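Local coordinates for galactose-binding-like protein (Bacteroides thetaiotaomicron, PDB 7M1B), which is a SusE-like protein without an established function that probably binds carbohydrate through its galactose-binding-like domain and whose family may have degradative capacity, at residues Ser230-Asp235 against Phe258-Gly263; Lys320-Pro325 against Glu331-Tyr336. All blocks are in the same frame, centred on the assembly; numbering follows the deposited sequence.

Interaction 1: Ser230-Asp235 against Phe258-Gly263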
loop_
_atom_site.group_PDB
_atom_site.type_symbol
_atom_site.label_atom_id
_atom_site.label_comp_id
_atom_site.label_asym_id
_atom_site.label_seq_id
_atom_site.Cartn_x
_atom_site.Cartn_y
_atom_site.Cartn_z
ATOM N N SER A 230 15.520 -11.409 -4.997
ATOM C CA SER A 230 15.771 -11.965 -3.683
ATOM C C SER A 230 14.770 -11.493 -2.653
ATOM O O SER A 230 14.570 -12.151 -1.617
ATOM C CB SER A 230 17.180 -11.549 -3.290
ATOM O OG SER A 230 18.147 -12.259 -4.074
ATOM N N LEU A 231 14.092 -10.337 -2.893
ATOM C CA LEU A 231 13.102 -9.936 -1.903
ATOM C C LEU A 231 11.857 -10.817 -1.889
ATOM O O LEU A 231 11.029 -10.705 -0.961
ATOM C CB LEU A 231 12.634 -8.487 -2.099
ATOM C CG LEU A 231 13.768 -7.429 -2.102
ATOM C CD1 LEU A 231 13.068 -6.045 -2.235
ATOM C CD2 LEU A 231 14.548 -7.521 -0.739
ATOM N N PHE A 232 11.783 -11.759 -2.838
ATOM C CA PHE A 232 10.561 -12.558 -2.946
ATOM C C PHE A 232 10.917 -14.043 -3.014
ATOM O O PHE A 232 10.050 -14.829 -3.437
ATOM C CB PHE A 232 9.913 -12.176 -4.305
ATOM C CG PHE A 232 9.759 -10.685 -4.526
ATOM C CD1 PHE A 232 8.992 -9.874 -3.678
ATOM C CD2 PHE A 232 10.561 -10.050 -5.518
ATOM C CE1 PHE A 232 8.875 -8.498 -3.881
ATOM C CE2 PHE A 232 10.449 -8.666 -5.681
ATOM C CZ PHE A 232 9.679 -7.873 -4.856
ATOM N N ASN A 233 12.017 -14.428 -2.380
ATOM C CA ASN A 233 12.442 -15.839 -2.468
ATOM C C ASN A 233 12.040 -16.694 -1.231
ATOM O O ASN A 233 12.452 -17.860 -1.099
ATOM C CB ASN A 233 13.926 -15.932 -2.767
ATOM C CG ASN A 233 14.779 -15.399 -1.651
ATOM O OD1 ASN A 233 14.276 -15.041 -0.573
ATOM N ND2 ASN A 233 16.073 -15.252 -1.925
ATOM N N GLY A 234 11.411 -16.078 -0.249
ATOM C CA GLY A 234 10.937 -16.712 0.980
ATOM C C GLY A 234 11.957 -16.659 2.117
ATOM O O GLY A 234 11.587 -16.967 3.243
ATOM N N ASP A 235 13.225 -16.290 1.867
ATOM C CA ASP A 235 14.272 -16.390 2.901
ATOM C C ASP A 235 14.227 -15.090 3.713
ATOM O O ASP A 235 14.539 -14.006 3.230
ATOM C CB ASP A 235 15.655 -16.550 2.250
ATOM C CG ASP A 235 16.869 -16.726 3.205
ATOM O OD1 ASP A 235 16.740 -16.747 4.486
ATOM O OD2 ASP A 235 18.006 -16.864 2.671
ATOM N N PHE A 258 12.959 1.856 -7.019
ATOM C CA PHE A 258 13.115 0.635 -7.787
ATOM C C PHE A 258 11.728 0.105 -8.155
ATOM O O PHE A 258 10.723 0.539 -7.595
ATOM C CB PHE A 258 13.969 -0.453 -7.110
ATOM C CG PHE A 258 13.443 -0.923 -5.765
ATOM C CD1 PHE A 258 12.294 -1.659 -5.670
ATOM C CD2 PHE A 258 14.094 -0.611 -4.581
ATOM C CE1 PHE A 258 11.811 -2.091 -4.437
ATOM C CE2 PHE A 258 13.637 -1.054 -3.351
ATOM C CZ PHE A 258 12.471 -1.775 -3.268
ATOM N N THR A 259 11.717 -0.776 -9.172
ATOM C CA THR A 259 10.499 -1.216 -9.847
ATOM C C THR A 259 10.481 -2.723 -9.957
ATOM O O THR A 259 11.480 -3.337 -10.370
ATOM C CB THR A 259 10.344 -0.652 -11.290
ATOM O OG1 THR A 259 10.639 0.754 -11.247
ATOM C CG2 THR A 259 8.979 -0.921 -11.865
ATOM N N PHE A 260 9.316 -3.325 -9.609
ATOM C CA PHE A 260 9.232 -4.762 -9.867
ATOM C C PHE A 260 7.830 -5.108 -10.402
ATOM O O PHE A 260 6.927 -4.260 -10.408
ATOM C CB PHE A 260 9.514 -5.606 -8.609
ATOM C CG PHE A 260 8.707 -5.321 -7.377
ATOM C CD1 PHE A 260 7.512 -6.000 -7.201
ATOM C CD2 PHE A 260 9.106 -4.364 -6.444
ATOM C CE1 PHE A 260 6.800 -5.811 -6.006
ATOM C CE2 PHE A 260 8.373 -4.158 -5.280
ATOM C CZ PHE A 260 7.212 -4.887 -5.049
ATOM N N ASP A 261 7.715 -6.303 -10.951
ATOM C CA ASP A 261 6.457 -6.795 -11.529
ATOM C C ASP A 261 5.933 -7.844 -10.546
ATOM O O ASP A 261 6.574 -8.907 -10.353
ATOM C CB ASP A 261 6.771 -7.343 -12.939
ATOM C CG ASP A 261 5.596 -7.912 -13.703
ATOM O OD1 ASP A 261 4.498 -7.835 -13.153
ATOM O OD2 ASP A 261 5.827 -8.537 -14.800
ATOM N N MET A 262 4.711 -7.725 -10.117
ATOM C CA MET A 262 4.066 -8.746 -9.279
ATOM C C MET A 262 3.711 -10.019 -10.087
ATOM O O MET A 262 3.503 -11.074 -9.508
ATOM C CB MET A 262 2.802 -8.223 -8.612
ATOM C CG MET A 262 3.136 -7.032 -7.608
ATOM S SD MET A 262 1.733 -6.831 -6.459
ATOM C CE MET A 262 0.505 -6.257 -7.630
ATOM N N GLY A 263 3.696 -9.919 -11.418
ATOM C CA GLY A 263 3.414 -11.029 -12.301
ATOM C C GLY A 263 1.919 -11.379 -12.417
ATOM O O GLY A 263 1.538 -12.334 -13.140
#
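F232 presents the edge of its ring to the flat face of F260, and this aromatic pair carries most of a small, buried contact. From CB, a first torsion of -51° sets CG beside the backbone N and anti to the carbonyl carbon, directing the ring at the strand. Beyond CG, CB of L231 lies over one face of the F232 ring, 4.0 Å above its plane. The two outer edge atoms reach F260 at different places: CE1 of F232 is 4.0 Å from CE1 of F260, whereas CE2 of F232 approaches CG of F260 at 4.1 Å. CZ comes closest, 3.5 Å above the F260 plane and over its centre. With the ring planes at 52° and centroids 4.8 Å apart, the pair is edge-to-face, though well short of perpendicular. Alongside, CD1 of L231 touches CZ of F258 at a looser 4.4 Å, extending the apolar surface to the next residue on the same side of the strand. L374 of strand 370-380 touches L231, F232 and F260 alike. A loop side chain inserted against an inward-facing strand residue in this way is interior packing of the antiparallel beta-sandwich expected of a galactose-binding-like domain.

Interaction 2: Lys320-Pro325 against Glu331-Tyr336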
loop_
_atom_site.group_PDB
_atom_site.type_symbol
_atom_site.label_atom_id
_atom_site.label_comp_id
_atom_site.label_asym_id
_atom_site.label_seq_id
_atom_site.Cartn_x
_atom_site.Cartn_y
_atom_site.Cartn_z
ATOM N N LYS A 320 11.392 2.606 14.507
ATOM C CA LYS A 320 12.383 2.016 15.410
ATOM C C LYS A 320 11.825 2.103 16.830
ATOM O O LYS A 320 11.797 3.186 17.372
ATOM C CB LYS A 320 13.750 2.687 15.305
ATOM C CG LYS A 320 14.844 1.967 16.085
ATOM C CD LYS A 320 16.186 2.732 15.864
ATOM C CE LYS A 320 17.340 1.937 16.475
ATOM N NZ LYS A 320 18.630 2.669 16.288
ATOM N N PRO A 321 11.239 1.057 17.437
ATOM C CA PRO A 321 10.542 1.216 18.736
ATOM C C PRO A 321 11.311 1.988 19.816
ATOM O O PRO A 321 10.739 2.813 20.542
ATOM C CB PRO A 321 10.341 -0.232 19.206
ATOM C CG PRO A 321 10.157 -0.990 17.904
ATOM C CD PRO A 321 11.162 -0.339 16.938
ATOM N N SER A 322 12.617 1.729 19.937
ATOM C CA SER A 322 13.416 2.402 20.969
ATOM C C SER A 322 13.633 3.891 20.694
ATOM O O SER A 322 13.908 4.687 21.628
ATOM C CB SER A 322 14.768 1.741 21.012
ATOM O OG SER A 322 15.499 2.114 19.822
ATOM N N GLY A 323 13.651 4.260 19.401
ATOM C CA GLY A 323 14.020 5.610 18.998
ATOM C C GLY A 323 15.521 5.897 19.259
ATOM O O GLY A 323 15.963 7.043 19.159
ATOM N N TRP A 324 16.362 4.865 19.497
ATOM C CA TRP A 324 17.785 5.071 19.754
ATOM C C TRP A 324 18.494 5.517 18.494
ATOM O O TRP A 324 18.000 5.326 17.367
ATOM C CB TRP A 324 18.382 3.754 20.277
ATOM C CG TRP A 324 17.956 3.369 21.673
ATOM C CD1 TRP A 324 17.197 4.069 22.575
ATOM C CD2 TRP A 324 18.402 2.183 22.349
ATOM N NE1 TRP A 324 17.106 3.369 23.759
ATOM C CE2 TRP A 324 17.824 2.203 23.644
ATOM C CE3 TRP A 324 19.151 1.061 21.962
ATOM C CZ2 TRP A 324 18.058 1.171 24.562
ATOM C CZ3 TRP A 324 19.408 0.059 22.881
ATOM C CH2 TRP A 324 18.833 0.098 24.159
ATOM N N PRO A 325 19.650 6.188 18.648
ATOM C CA PRO A 325 20.396 6.618 17.464
ATOM C C PRO A 325 20.961 5.468 16.625
ATOM O O PRO A 325 21.046 4.302 17.081
ATOM C CB PRO A 325 21.550 7.484 18.013
ATOM C CG PRO A 325 21.458 7.386 19.546
ATOM C CD PRO A 325 20.188 6.661 19.955
ATOM N N GLU A 331 16.711 -4.653 22.334
ATOM C CA GLU A 331 16.199 -5.997 22.146
ATOM C C GLU A 331 14.824 -5.936 21.474
ATOM O O GLU A 331 14.531 -6.763 20.587
ATOM C CB GLU A 331 16.042 -6.704 23.497
ATOM C CG GLU A 331 17.357 -7.239 24.048
ATOM C CD GLU A 331 17.330 -7.674 25.514
ATOM O OE1 GLU A 331 16.206 -7.865 26.097
ATOM O OE2 GLU A 331 18.435 -7.818 26.087
ATOM N N GLU A 332 14.002 -4.961 21.884
ATOM C CA GLU A 332 12.672 -4.732 21.319
ATOM C C GLU A 332 12.763 -4.337 19.837
ATOM O O GLU A 332 12.031 -4.908 19.016
ATOM C CB GLU A 332 11.949 -3.617 22.082
ATOM C CG GLU A 332 10.575 -3.327 21.520
ATOM C CD GLU A 332 9.868 -2.094 22.087
ATOM O OE1 GLU A 332 10.528 -1.223 22.765
ATOM O OE2 GLU A 332 8.649 -1.997 21.899
ATOM N N ASP A 333 13.746 -3.493 19.473
ATOM C CA ASP A 333 13.986 -3.155 18.068
ATOM C C ASP A 333 14.280 -4.420 17.248
ATOM O O ASP A 333 13.741 -4.570 16.105
ATOM C CB ASP A 333 15.199 -2.234 17.930
ATOM C CG ASP A 333 14.993 -0.827 18.498
ATOM O OD1 ASP A 333 13.824 -0.371 18.596
ATOM O OD2 ASP A 333 16.072 -0.162 18.833
ATOM N N ILE A 334 15.147 -5.275 17.752
ATOM C CA ILE A 334 15.589 -6.447 16.976
ATOM C C ILE A 334 14.479 -7.496 16.833
ATOM O O ILE A 334 14.203 -7.986 15.732
ATOM C CB ILE A 334 16.844 -7.005 17.652
ATOM C CG1 ILE A 334 18.033 -6.053 17.422
ATOM C CG2 ILE A 334 17.105 -8.413 17.094
ATOM C CD1 ILE A 334 19.196 -6.312 18.357
ATOM N N THR A 335 13.761 -7.770 17.911
ATOM C CA THR A 335 12.603 -8.629 17.822
ATOM C C THR A 335 11.580 -8.051 16.839
ATOM O O THR A 335 11.022 -8.793 16.007
ATOM C CB THR A 335 12.026 -8.843 19.236
ATOM O OG1 THR A 335 13.064 -9.409 20.040
ATOM C CG2 THR A 335 10.814 -9.757 19.270
ATOM N N TYR A 336 11.200 -6.783 17.027
ATOM C CA TYR A 336 10.219 -6.129 16.170
ATOM C C TYR A 336 10.594 -6.247 14.686
ATOM O O TYR A 336 9.759 -6.607 13.842
ATOM C CB TYR A 336 10.007 -4.678 16.613
ATOM C CG TYR A 336 9.073 -3.818 15.794
ATOM C CD1 TYR A 336 7.699 -3.830 15.979
ATOM C CD2 TYR A 336 9.578 -3.032 14.758
ATOM C CE1 TYR A 336 6.865 -3.002 15.222
ATOM C CE2 TYR A 336 8.779 -2.175 14.013
ATOM C CZ TYR A 336 7.404 -2.221 14.194
ATOM O OH TYR A 336 6.649 -1.377 13.416
#
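D333 reaches from the first turn of helix 331-338 to S322 in a type I beta turn, K320 to G323, and grips it with both carboxylate oxygens. OD1 of D333 accepts from the backbone N of S322 at 2.8 Å, with a nearly straight N-H...O angle of 165°. OD2 of D333 receives the S322 OG hydroxyl at a short 2.5 Å. Each bond uses the syn lone pair of its oxygen, so the backbone N and hydroxyl of one residue engage the two oxygens of the carboxylate. The same OD2 also accepts from the backbone N of S330, just ahead of the helix. Three donors on this buried group would be expected to favour its charged form.

P321, the residue before S322, packs on the helix as well. Its CG sits over one face of the Y336 ring, 4.0 Å from the centroid and 26° off the normal, a CH-pi contact displaced toward the rim. With CG of Y336 anti to its backbone N (chi1 177°), the ring is turned to the proline. Y284 touches both P321 and Y336 from a neighbouring loop.

Further out, S322 OG is itself positioned by an ST turn: it accepts from the backbone N of W324 at 2.9 Å while donating to D333. The extended K320 chain runs past the carboxylate, and NZ of K320 bonds W324 O at 2.9 Å and also S328 O. This anchors the lysine to the loop backbone; NZ of K320 stays 4.6 Å from OD2 of D333, beyond a salt bridge, and it is CE of K320 that comes within 3.4 Å of that oxygen.

Overall arrangement
The two contacts follow one another along the chain, with interaction 1 complete before interaction 2 begins, and both belong to the galactose-binding-like part of the chain. Their centres are about 26 Å apart and their nearest atoms about 14 Å, so neither touches the other. The centre of interaction 1 is about 15 Å from the centre of the chain, and its touching residues are all buried; that of interaction 2 is about 23 Å from it, on the surface. The chemistry differs accordingly: aromatic and aliphatic packing against strand 256-274 in the first, a polar turn-to-helix link in the second. The geometry alone does not tie either contact to a sugar-binding site.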